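Gene activator AphA (Vibrio cholerae, PDB 1YG2) acts as a virulence gene activator, a winged-helix transcription factor of the PadR-like family that probably binds DNA as a dimer. Local coordinates at residues S36-Q39 against V40-L44; I71-A74 against G75-A78; L118-E121 against S122-L125; V142-K145 against Q146-L149. All blocks are in the same frame, centred on the assembly; numbering follows the deposited sequence.

Interaction 1 (S36-Q39 against V40-L44); sequences SHQQ and VYREL
Q38 and R42, one turn apart at the start of helix 37-49, lay their flat polar ends over one another. The Q38 amide covers one face of the R42 guanidinium, its CD 3.3 Å above that plane and shifted toward the rim, with the two planes 37° apart. Q38 NE2 comes 2.9 Å from R42 NE, but both are donors as modelled, so no hydrogen bond joins them; the amide simply lies over the guanidinium face. R42 folds back at its third torsion (chi3 -70°), which carries the guanidinium over the first turn. At the edge of the group, R42 NH2 meets the aliphatic CG of Q39 at 3.3 Å.

A second kind of contact closes the helix start. S36 is the N-cap and forms a capping box with Q39: Q39 N donates to S36 OG (3.1 Å), while S36 N donates in return to Q39 OE1 (2.6 Å), reaching it in the amide plane on a lone pair.

Backbone bonds then wind the first turns, with V40 N on S36 O (2.9 Å), followed by Y41 on H37, R42 on Q38 and E43 on Q39. Side-chain carbons also rest on carbonyl oxygens of the preceding turn: V40 CG2 lies 3.2 Å from S36 O, and the Y41 ring sits obliquely by H37 O.

Helix 37-49 is the third helix of the winged-helix domain, where such folds commonly carry DNA recognition. H37 and Y41 rest on T22, V40 on F25 and L44 on I21, all of helix 18-25, while E43 and L44 face helix 3-13 through I7.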
loop_
_atom_site.group_PDB
_atom_site.type_symbol
_atom_site.label_atom_id
_atom_site.label_comp_id
_atom_site.label_asym_id
_atom_site.label_seq_id
_atom_site.Cartn_x
_atom_site.Cartn_y
_atom_site.Cartn_z
ATOM N N SER A 36 7.041 -16.027 -6.335
ATOM C CA SER A 36 7.622 -17.360 -6.129
ATOM C C SER A 36 8.450 -17.800 -7.327
ATOM O O SER A 36 8.238 -17.331 -8.443
ATOM C CB SER A 36 6.523 -18.390 -5.911
ATOM O OG SER A 36 5.754 -18.555 -7.090
ATOM N N HIS A 37 9.395 -18.708 -7.090
ATOM C CA HIS A 37 10.239 -19.235 -8.160
ATOM C C HIS A 37 9.327 -19.678 -9.296
ATOM O O HIS A 37 9.637 -19.495 -10.474
ATOM C CB HIS A 37 11.049 -20.437 -7.657
ATOM C CG HIS A 37 12.340 -20.070 -6.993
ATOM N ND1 HIS A 37 12.423 -19.136 -5.980
ATOM C CD2 HIS A 37 13.604 -20.514 -7.194
ATOM C CE1 HIS A 37 13.679 -19.020 -5.590
ATOM N NE2 HIS A 37 14.418 -19.845 -6.312
ATOM N N GLN A 38 8.192 -20.256 -8.919
ATOM C CA GLN A 38 7.212 -20.737 -9.877
ATOM C C GLN A 38 6.787 -19.587 -10.783
ATOM O O GLN A 38 7.080 -19.580 -11.979
ATOM C CB GLN A 38 5.997 -21.290 -9.132
ATOM C CG GLN A 38 5.477 -22.614 -9.662
ATOM C CD GLN A 38 5.009 -22.534 -11.102
ATOM O OE1 GLN A 38 5.812 -22.378 -12.023
ATOM N NE2 GLN A 38 3.700 -22.642 -11.305
ATOM N N GLN A 39 6.098 -18.616 -10.190
ATOM C CA GLN A 39 5.619 -17.442 -10.905
ATOM C C GLN A 39 6.712 -16.878 -11.802
ATOM O O GLN A 39 6.456 -16.505 -12.946
ATOM C CB GLN A 39 5.178 -16.368 -9.911
ATOM C CG GLN A 39 4.079 -16.804 -8.965
ATOM C CD GLN A 39 3.784 -15.763 -7.898
ATOM O OE1 GLN A 39 4.658 -15.389 -7.115
ATOM N NE2 GLN A 39 2.543 -15.296 -7.860
ATOM N N VAL A 40 7.933 -16.827 -11.278
ATOM C CA VAL A 40 9.059 -16.303 -12.031
ATOM C C VAL A 40 9.333 -17.126 -13.290
ATOM O O VAL A 40 9.429 -16.566 -14.388
ATOM C CB VAL A 40 10.318 -16.238 -11.156
ATOM C CG1 VAL A 40 11.522 -15.851 -11.992
ATOM C CG2 VAL A 40 10.107 -15.213 -10.049
ATOM N N TYR A 41 9.443 -18.445 -13.138
ATOM C CA TYR A 41 9.687 -19.318 -14.286
ATOM C C TYR A 41 8.557 -19.190 -15.295
ATOM O O TYR A 41 8.789 -19.126 -16.498
ATOM C CB TYR A 41 9.823 -20.771 -13.837
ATOM C CG TYR A 41 11.185 -21.062 -13.277
ATOM C CD1 TYR A 41 11.342 -21.568 -11.986
ATOM C CD2 TYR A 41 12.328 -20.779 -14.017
ATOM C CE1 TYR A 41 12.608 -21.775 -11.444
ATOM C CE2 TYR A 41 13.594 -20.985 -13.486
ATOM C CZ TYR A 41 13.724 -21.478 -12.199
ATOM O OH TYR A 41 14.979 -21.654 -11.671
ATOM N N ARG A 42 7.331 -19.148 -14.801
ATOM C CA ARG A 42 6.190 -19.013 -15.685
ATOM C C ARG A 42 6.256 -17.702 -16.474
ATOM O O ARG A 42 5.976 -17.687 -17.672
ATOM C CB ARG A 42 4.891 -19.103 -14.877
ATOM C CG ARG A 42 4.599 -20.522 -14.378
ATOM C CD ARG A 42 3.276 -20.622 -13.621
ATOM N NE ARG A 42 3.329 -19.940 -12.331
ATOM C CZ ARG A 42 2.374 -20.009 -11.408
ATOM N NH1 ARG A 42 1.287 -20.732 -11.631
ATOM N NH2 ARG A 42 2.506 -19.360 -10.258
ATOM N N GLU A 43 6.650 -16.616 -15.812
ATOM C CA GLU A 43 6.742 -15.319 -16.476
ATOM C C GLU A 43 7.863 -15.340 -17.501
ATOM O O GLU A 43 7.712 -14.816 -18.598
ATOM C CB GLU A 43 6.993 -14.202 -15.460
ATOM C CG GLU A 43 6.824 -12.796 -16.018
ATOM C CD GLU A 43 5.431 -12.554 -16.590
ATOM O OE1 GLU A 43 4.447 -13.009 -15.976
ATOM O OE2 GLU A 43 5.316 -11.900 -17.647
ATOM N N LEU A 44 8.989 -15.940 -17.136
ATOM C CA LEU A 44 10.121 -16.041 -18.047
ATOM C C LEU A 44 9.686 -16.769 -19.311
ATOM O O LEU A 44 10.130 -16.455 -20.415
ATOM C CB LEU A 44 11.260 -16.815 -17.391
ATOM C CG LEU A 44 12.367 -15.984 -16.743
ATOM C CD1 LEU A 44 13.329 -16.930 -16.025
ATOM C CD2 LEU A 44 13.102 -15.152 -17.808
#

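Interaction 2 (I71-A74 against G75-A78)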
loop_
_atom_site.group_PDB
_atom_site.type_symbol
_atom_site.label_atom_id
_atom_site.label_comp_id
_atom_site.label_asym_id
_atom_site.label_seq_id
_atom_site.Cartn_x
_atom_site.Cartn_y
_atom_site.Cartn_z
ATOM N N ILE A 71 18.286 -10.491 -22.412
ATOM C CA ILE A 71 17.229 -9.557 -22.809
ATOM C C ILE A 71 17.368 -9.223 -24.297
ATOM O O ILE A 71 18.485 -9.120 -24.806
ATOM C CB ILE A 71 17.304 -8.250 -21.996
ATOM C CG1 ILE A 71 16.009 -7.451 -22.177
ATOM C CG2 ILE A 71 18.509 -7.417 -22.437
ATOM C CD1 ILE A 71 15.945 -6.183 -21.337
ATOM N N THR A 72 16.246 -9.072 -25.000
ATOM C CA THR A 72 16.292 -8.741 -26.428
ATOM C C THR A 72 15.999 -7.263 -26.617
ATOM O O THR A 72 15.638 -6.576 -25.667
ATOM C CB THR A 72 15.244 -9.516 -27.235
ATOM O OG1 THR A 72 13.929 -9.129 -26.805
ATOM C CG2 THR A 72 15.430 -11.017 -27.055
ATOM N N GLN A 73 16.157 -6.774 -27.840
ATOM C CA GLN A 73 15.891 -5.369 -28.117
ATOM C C GLN A 73 14.444 -5.046 -27.764
ATOM O O GLN A 73 14.144 -3.954 -27.270
ATOM C CB GLN A 73 16.140 -5.049 -29.592
ATOM C CG GLN A 73 15.809 -3.606 -29.954
ATOM C CD GLN A 73 16.562 -2.615 -29.069
ATOM O OE1 GLN A 73 17.646 -2.921 -28.580
ATOM N NE2 GLN A 73 15.999 -1.427 -28.874
ATOM N N ALA A 74 13.545 -5.996 -28.016
ATOM C CA ALA A 74 12.130 -5.802 -27.701
ATOM C C ALA A 74 12.001 -5.693 -26.185
ATOM O O ALA A 74 11.276 -4.844 -25.667
ATOM C CB ALA A 74 11.304 -6.976 -28.211
ATOM N N GLY A 75 12.716 -6.567 -25.480
ATOM C CA GLY A 75 12.694 -6.534 -24.029
ATOM C C GLY A 75 13.209 -5.183 -23.549
ATOM O O GLY A 75 12.643 -4.573 -22.641
ATOM N N ARG A 76 14.276 -4.695 -24.170
ATOM C CA ARG A 76 14.836 -3.408 -23.774
ATOM C C ARG A 76 13.857 -2.273 -24.058
ATOM O O ARG A 76 13.721 -1.332 -23.267
ATOM C CB ARG A 76 16.171 -3.156 -24.494
ATOM C CG ARG A 76 17.332 -4.021 -23.973
ATOM C CD ARG A 76 18.688 -3.520 -24.471
ATOM N NE ARG A 76 18.924 -3.843 -25.876
ATOM C CZ ARG A 76 19.304 -5.038 -26.321
ATOM N NH1 ARG A 76 19.504 -6.037 -25.473
ATOM N NH2 ARG A 76 19.465 -5.240 -27.624
ATOM N N SER A 77 13.159 -2.375 -25.179
ATOM C CA SER A 77 12.194 -1.357 -25.557
ATOM C C SER A 77 11.028 -1.328 -24.565
ATOM O O SER A 77 10.580 -0.260 -24.158
ATOM C CB SER A 77 11.689 -1.623 -26.980
ATOM O OG SER A 77 10.700 -0.687 -27.352
ATOM N N ALA A 78 10.545 -2.500 -24.165
ATOM C CA ALA A 78 9.432 -2.580 -23.219
ATOM C C ALA A 78 9.828 -2.051 -21.836
ATOM O O ALA A 78 9.018 -1.426 -21.149
ATOM C CB ALA A 78 8.941 -4.032 -23.098
#
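R76 grips the side-chain oxygen of Q73 side-on, its NE and NH2 both donating to Q73 OE1, each at 3.1 Å. The two bonds differ in direction: NH2 arrives in the plane of the Q73 amide, whereas NE comes from above it, and both are bent, with N-H...O angles of 135°. The amide and guanidinium planes stand 61° apart. Q73 brings OE1 round by a bend at its second torsion (chi2 55°), and R76 bends at chi3 to meet it. Beneath the guanidinium, one face lies over the backbone of T72 and Q73, with Q73 CA 3.5 Å from the plane.

Next to this pair, I71 lays CG2 and CD1 against the helix start. Its CG2 sits 3.5 Å from R76 NH1, and its CD1 lies 3.7 Å from the carbonyl carbon of G75, where the chain presents bare backbone.

The next shell fixes the N-terminus of the helix. T72 is the N-cap, its OG1 accepting from G75 N at 3.1 Å and also bonded to G51 O, while R76 N donates to T72 O. Backbone pairing of T72 with L52 ties the same residue to the chain leading into strand 53-55, and I71 rests on L8, L11 and S12 of helix 3-13.

The chemistry is therefore that of a surface helix start: a neutral amide oxygen shared by two N-H groups of an arginine, and a threonine hydroxyl linking the first turn of helix 73-84 to the segment before the wing.

Interaction 3 (L118-E121 against S122-L125); sequences LVEE and SRKL
S122 holds OG beside its own backbone nitrogen (chi1 -66°), a rotation that turns the hydroxyl back one helical turn onto L118 O. This is the familiar serine-to-i-4-carbonyl bond within a long α-helix, here helix 108-136, which packs lengthwise against helix 145-177 in the C-terminal region.

V119 and the extended R123 chain lie side by side, pointing the same way. The end of R123 has its stronger partner elsewhere: NH2 forms a salt bridge with D169 on helix 145-177. A second salt bridge, from R123 NH1 to E120 OE2 at 3.4 Å, is less certain because NH1 is too close to a neighbour in the model. K124 bends at its third torsion and brings CE to 3.5 Å from E121 CA, so aliphatic carbon covers the backbone there.

S122 faces W164, I165 and R161 of helix 145-177. L118 and S122 also pack on T87 and H89 of the second subunit, which puts this turn at the dimer interface.

The buried hydroxyl is thus satisfied within its own helix: L118 O receives S122 OG at 2.7 Å and S122 N at 3.0 Å, from opposite faces of the carbonyl plane.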
loop_
_atom_site.group_PDB
_atom_site.type_symbol
_atom_site.label_atom_id
_atom_site.label_comp_id
_atom_site.label_asym_id
_atom_site.label_seq_id
_atom_site.Cartn_x
_atom_site.Cartn_y
_atom_site.Cartn_z
ATOM N N LEU A 118 -0.758 -8.803 13.807
ATOM C CA LEU A 118 0.001 -8.275 12.676
ATOM C C LEU A 118 1.059 -7.244 13.067
ATOM O O LEU A 118 1.991 -6.976 12.305
ATOM C CB LEU A 118 -0.944 -7.678 11.625
ATOM C CG LEU A 118 -1.606 -8.670 10.658
ATOM C CD1 LEU A 118 -2.450 -7.915 9.648
ATOM C CD2 LEU A 118 -0.542 -9.480 9.926
ATOM N N VAL A 119 0.922 -6.664 14.251
ATOM C CA VAL A 119 1.897 -5.690 14.697
ATOM C C VAL A 119 3.177 -6.425 15.070
ATOM O O VAL A 119 4.276 -6.004 14.706
ATOM C CB VAL A 119 1.391 -4.897 15.917
ATOM C CG1 VAL A 119 2.451 -3.921 16.373
ATOM C CG2 VAL A 119 0.130 -4.140 15.554
ATOM N N GLU A 120 3.028 -7.534 15.786
ATOM C CA GLU A 120 4.182 -8.317 16.206
ATOM C C GLU A 120 4.952 -8.854 15.012
ATOM O O GLU A 120 6.183 -8.847 15.007
ATOM C CB GLU A 120 3.745 -9.460 17.125
ATOM C CG GLU A 120 3.234 -8.977 18.477
ATOM C CD GLU A 120 4.235 -8.084 19.205
ATOM O OE1 GLU A 120 5.399 -8.511 19.382
ATOM O OE2 GLU A 120 3.859 -6.958 19.604
ATOM N N GLU A 121 4.234 -9.316 13.997
ATOM C CA GLU A 121 4.889 -9.817 12.800
ATOM C C GLU A 121 5.648 -8.652 12.176
ATOM O O GLU A 121 6.816 -8.783 11.807
ATOM C CB GLU A 121 3.856 -10.339 11.809
ATOM C CG GLU A 121 3.090 -11.553 12.290
ATOM C CD GLU A 121 1.910 -11.870 11.394
ATOM O OE1 GLU A 121 2.117 -11.963 10.164
ATOM O OE2 GLU A 121 0.781 -12.022 11.917
ATOM N N SER A 122 4.972 -7.510 12.064
ATOM C CA SER A 122 5.584 -6.316 11.494
ATOM C C SER A 122 6.849 -5.982 12.262
ATOM O O SER A 122 7.857 -5.604 11.670
ATOM C CB SER A 122 4.621 -5.132 11.559
ATOM O OG SER A 122 3.501 -5.345 10.728
ATOM N N ARG A 123 6.794 -6.124 13.583
ATOM C CA ARG A 123 7.956 -5.848 14.410
ATOM C C ARG A 123 9.075 -6.805 14.067
ATOM O O ARG A 123 10.232 -6.405 13.986
ATOM C CB ARG A 123 7.613 -5.959 15.893
ATOM C CG ARG A 123 6.843 -4.763 16.422
ATOM C CD ARG A 123 7.042 -4.601 17.919
ATOM N NE ARG A 123 6.630 -3.281 18.386
ATOM C CZ ARG A 123 5.370 -2.931 18.626
ATOM N NH1 ARG A 123 4.393 -3.806 18.451
ATOM N NH2 ARG A 123 5.088 -1.705 19.045
ATOM N N LYS A 124 8.725 -8.069 13.858
ATOM C CA LYS A 124 9.714 -9.076 13.499
ATOM C C LYS A 124 10.313 -8.735 12.142
ATOM O O LYS A 124 11.512 -8.855 11.938
ATOM C CB LYS A 124 9.081 -10.471 13.416
ATOM C CG LYS A 124 8.556 -11.019 14.727
ATOM C CD LYS A 124 8.083 -12.464 14.576
ATOM C CE LYS A 124 6.961 -12.589 13.544
ATOM N NZ LYS A 124 6.472 -13.995 13.405
ATOM N N LEU A 125 9.464 -8.326 11.209
ATOM C CA LEU A 125 9.919 -7.981 9.871
ATOM C C LEU A 125 10.842 -6.759 9.895
ATOM O O LEU A 125 11.824 -6.705 9.161
ATOM C CB LEU A 125 8.715 -7.711 8.968
ATOM C CG LEU A 125 8.980 -7.655 7.465
ATOM C CD1 LEU A 125 9.615 -8.966 7.004
ATOM C CD2 LEU A 125 7.666 -7.404 6.729
#

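Interaction 4 (V142-K145 against Q146-L149); sequences VLDK and QQRL
Q147 reaches back from the first turn of helix 145-177 to accept a hydrogen bond from D144 N at its side-chain OE1. The bond is short and nearly straight (2.7 Å from D144 N to Q147 OE1, N-H...O 173°), and the N-H arrives in the amide plane on a lone pair. It satisfies the backbone nitrogen of the N-cap residue, as in one half of a capping box. The reciprocal half is absent, since the D144 side chain makes no capping bond.

The D144 carboxylate instead lies close beside the amide, with OD2 only 2.9 Å from Q147 OE1 and the two planes 24° apart. Both atoms are acceptors as modelled, so the approach should be electrostatically unfavourable unless offset by their surroundings.

Carbonyl groups of the entering chain are used by the helix. D144 O accepts R148 N at 2.9 Å and, more weakly, Q147 N; K145 O accepts L149 N at 3.1 Å. The R148 guanidinium turns one face toward D144 O without bonding to it, while its NH1 comes to 3.3 Å from K145 CA.

Apolar contact backs the polar one. L143 crosses Q147 at about a right angle, with L143 CB 3.6 Å from Q147 CB. The L143 methyl CD2 lies close to the amide.

The turn ends the connection from helix 108-136 and starts helix 145-177, at the surface where the second subunit packs: K145 and R148 lie on its M178, Q146 on its M101 and L149 on its L100, with a long, weak ion pair from R148 to its E174.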
loop_
_atom_site.group_PDB
_atom_site.type_symbol
_atom_site.label_atom_id
_atom_site.label_comp_id
_atom_site.label_asym_id
_atom_site.label_seq_id
_atom_site.Cartn_x
_atom_site.Cartn_y
_atom_site.Cartn_z
ATOM N N VAL A 142 30.348 3.590 1.033
ATOM C CA VAL A 142 31.284 2.524 0.687
ATOM C C VAL A 142 30.659 1.485 -0.243
ATOM O O VAL A 142 31.342 0.595 -0.758
ATOM C CB VAL A 142 31.792 1.814 1.962
ATOM C CG1 VAL A 142 32.907 0.849 1.615
ATOM C CG2 VAL A 142 32.279 2.846 2.969
ATOM N N LEU A 143 29.356 1.618 -0.467
ATOM C CA LEU A 143 28.617 0.689 -1.312
ATOM C C LEU A 143 28.637 1.081 -2.789
ATOM O O LEU A 143 28.722 2.263 -3.121
ATOM C CB LEU A 143 27.167 0.620 -0.830
ATOM C CG LEU A 143 26.945 0.259 0.637
ATOM C CD1 LEU A 143 25.466 0.401 0.973
ATOM C CD2 LEU A 143 27.431 -1.154 0.897
ATOM N N ASP A 144 28.559 0.088 -3.672
ATOM C CA ASP A 144 28.531 0.348 -5.106
ATOM C C ASP A 144 27.165 0.945 -5.434
ATOM O O ASP A 144 26.276 0.972 -4.582
ATOM C CB ASP A 144 28.687 -0.945 -5.907
ATOM C CG ASP A 144 29.818 -1.815 -5.407
ATOM O OD1 ASP A 144 30.938 -1.291 -5.200
ATOM O OD2 ASP A 144 29.579 -3.032 -5.233
ATOM N N LYS A 145 26.998 1.403 -6.671
ATOM C CA LYS A 145 25.737 1.990 -7.108
ATOM C C LYS A 145 24.591 1.003 -6.927
ATOM O O LYS A 145 23.569 1.324 -6.329
ATOM C CB LYS A 145 25.826 2.409 -8.578
ATOM C CG LYS A 145 26.786 3.558 -8.830
ATOM C CD LYS A 145 26.768 4.006 -10.291
ATOM C CE LYS A 145 27.649 5.238 -10.511
ATOM N NZ LYS A 145 27.557 5.771 -11.911
ATOM N N GLN A 146 24.784 -0.202 -7.446
ATOM C CA GLN A 146 23.789 -1.260 -7.355
ATOM C C GLN A 146 23.386 -1.524 -5.898
ATOM O O GLN A 146 22.221 -1.804 -5.611
ATOM C CB GLN A 146 24.353 -2.534 -7.991
ATOM C CG GLN A 146 23.355 -3.651 -8.193
ATOM C CD GLN A 146 22.160 -3.220 -9.020
ATOM O OE1 GLN A 146 22.217 -2.225 -9.744
ATOM N NE2 GLN A 146 21.074 -3.974 -8.926
ATOM N N GLN A 147 24.345 -1.423 -4.980
ATOM C CA GLN A 147 24.078 -1.656 -3.561
ATOM C C GLN A 147 23.314 -0.509 -2.926
ATOM O O GLN A 147 22.472 -0.723 -2.054
ATOM C CB GLN A 147 25.387 -1.867 -2.794
ATOM C CG GLN A 147 26.178 -3.089 -3.219
ATOM C CD GLN A 147 27.500 -3.199 -2.479
ATOM O OE1 GLN A 147 28.383 -2.354 -2.632
ATOM N NE2 GLN A 147 27.636 -4.240 -1.664
ATOM N N ARG A 148 23.612 0.714 -3.350
ATOM C CA ARG A 148 22.908 1.863 -2.796
ATOM C C ARG A 148 21.437 1.781 -3.181
ATOM O O ARG A 148 20.565 2.151 -2.402
ATOM C CB ARG A 148 23.501 3.177 -3.299
ATOM C CG ARG A 148 24.882 3.486 -2.758
ATOM C CD ARG A 148 25.154 4.985 -2.825
ATOM N NE ARG A 148 26.447 5.288 -3.429
ATOM C CZ ARG A 148 26.687 5.265 -4.738
ATOM N NH1 ARG A 148 25.720 4.956 -5.594
ATOM N NH2 ARG A 148 27.901 5.549 -5.194
ATOM N N LEU A 149 21.174 1.299 -4.390
ATOM C CA LEU A 149 19.809 1.145 -4.870
ATOM C C LEU A 149 19.086 0.073 -4.040
ATOM O O LEU A 149 17.968 0.299 -3.567
ATOM C CB LEU A 149 19.814 0.748 -6.350
ATOM C CG LEU A 149 20.330 1.801 -7.340
ATOM C CD1 LEU A 149 20.180 1.271 -8.763
ATOM C CD2 LEU A 149 19.553 3.101 -7.172
#

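How the interactions relate
Interactions 1 and 2 belong to the winged-helix, PadR-like part of the chain, and interactions 3 and 4 to the C-terminal helical part. Within the first pair the centres lie 19 Å apart, with nearest atoms about 8 Å apart, so the starts of helices 37-49 and 73-84 do not touch. Interactions 3 and 4 sit on successive helices, centres 28 Å apart, and both meet the second subunit. Interactions 2 and 3 are the most distant, 39 Å between centres, on opposite sides of the chain's centre. Three of the four are helix starts: S36 and T72 cap with their hydroxyls, whereas D144 makes no side-chain capping bond and gives its backbone N to Q147. Interaction 3 alone lies mid-helix.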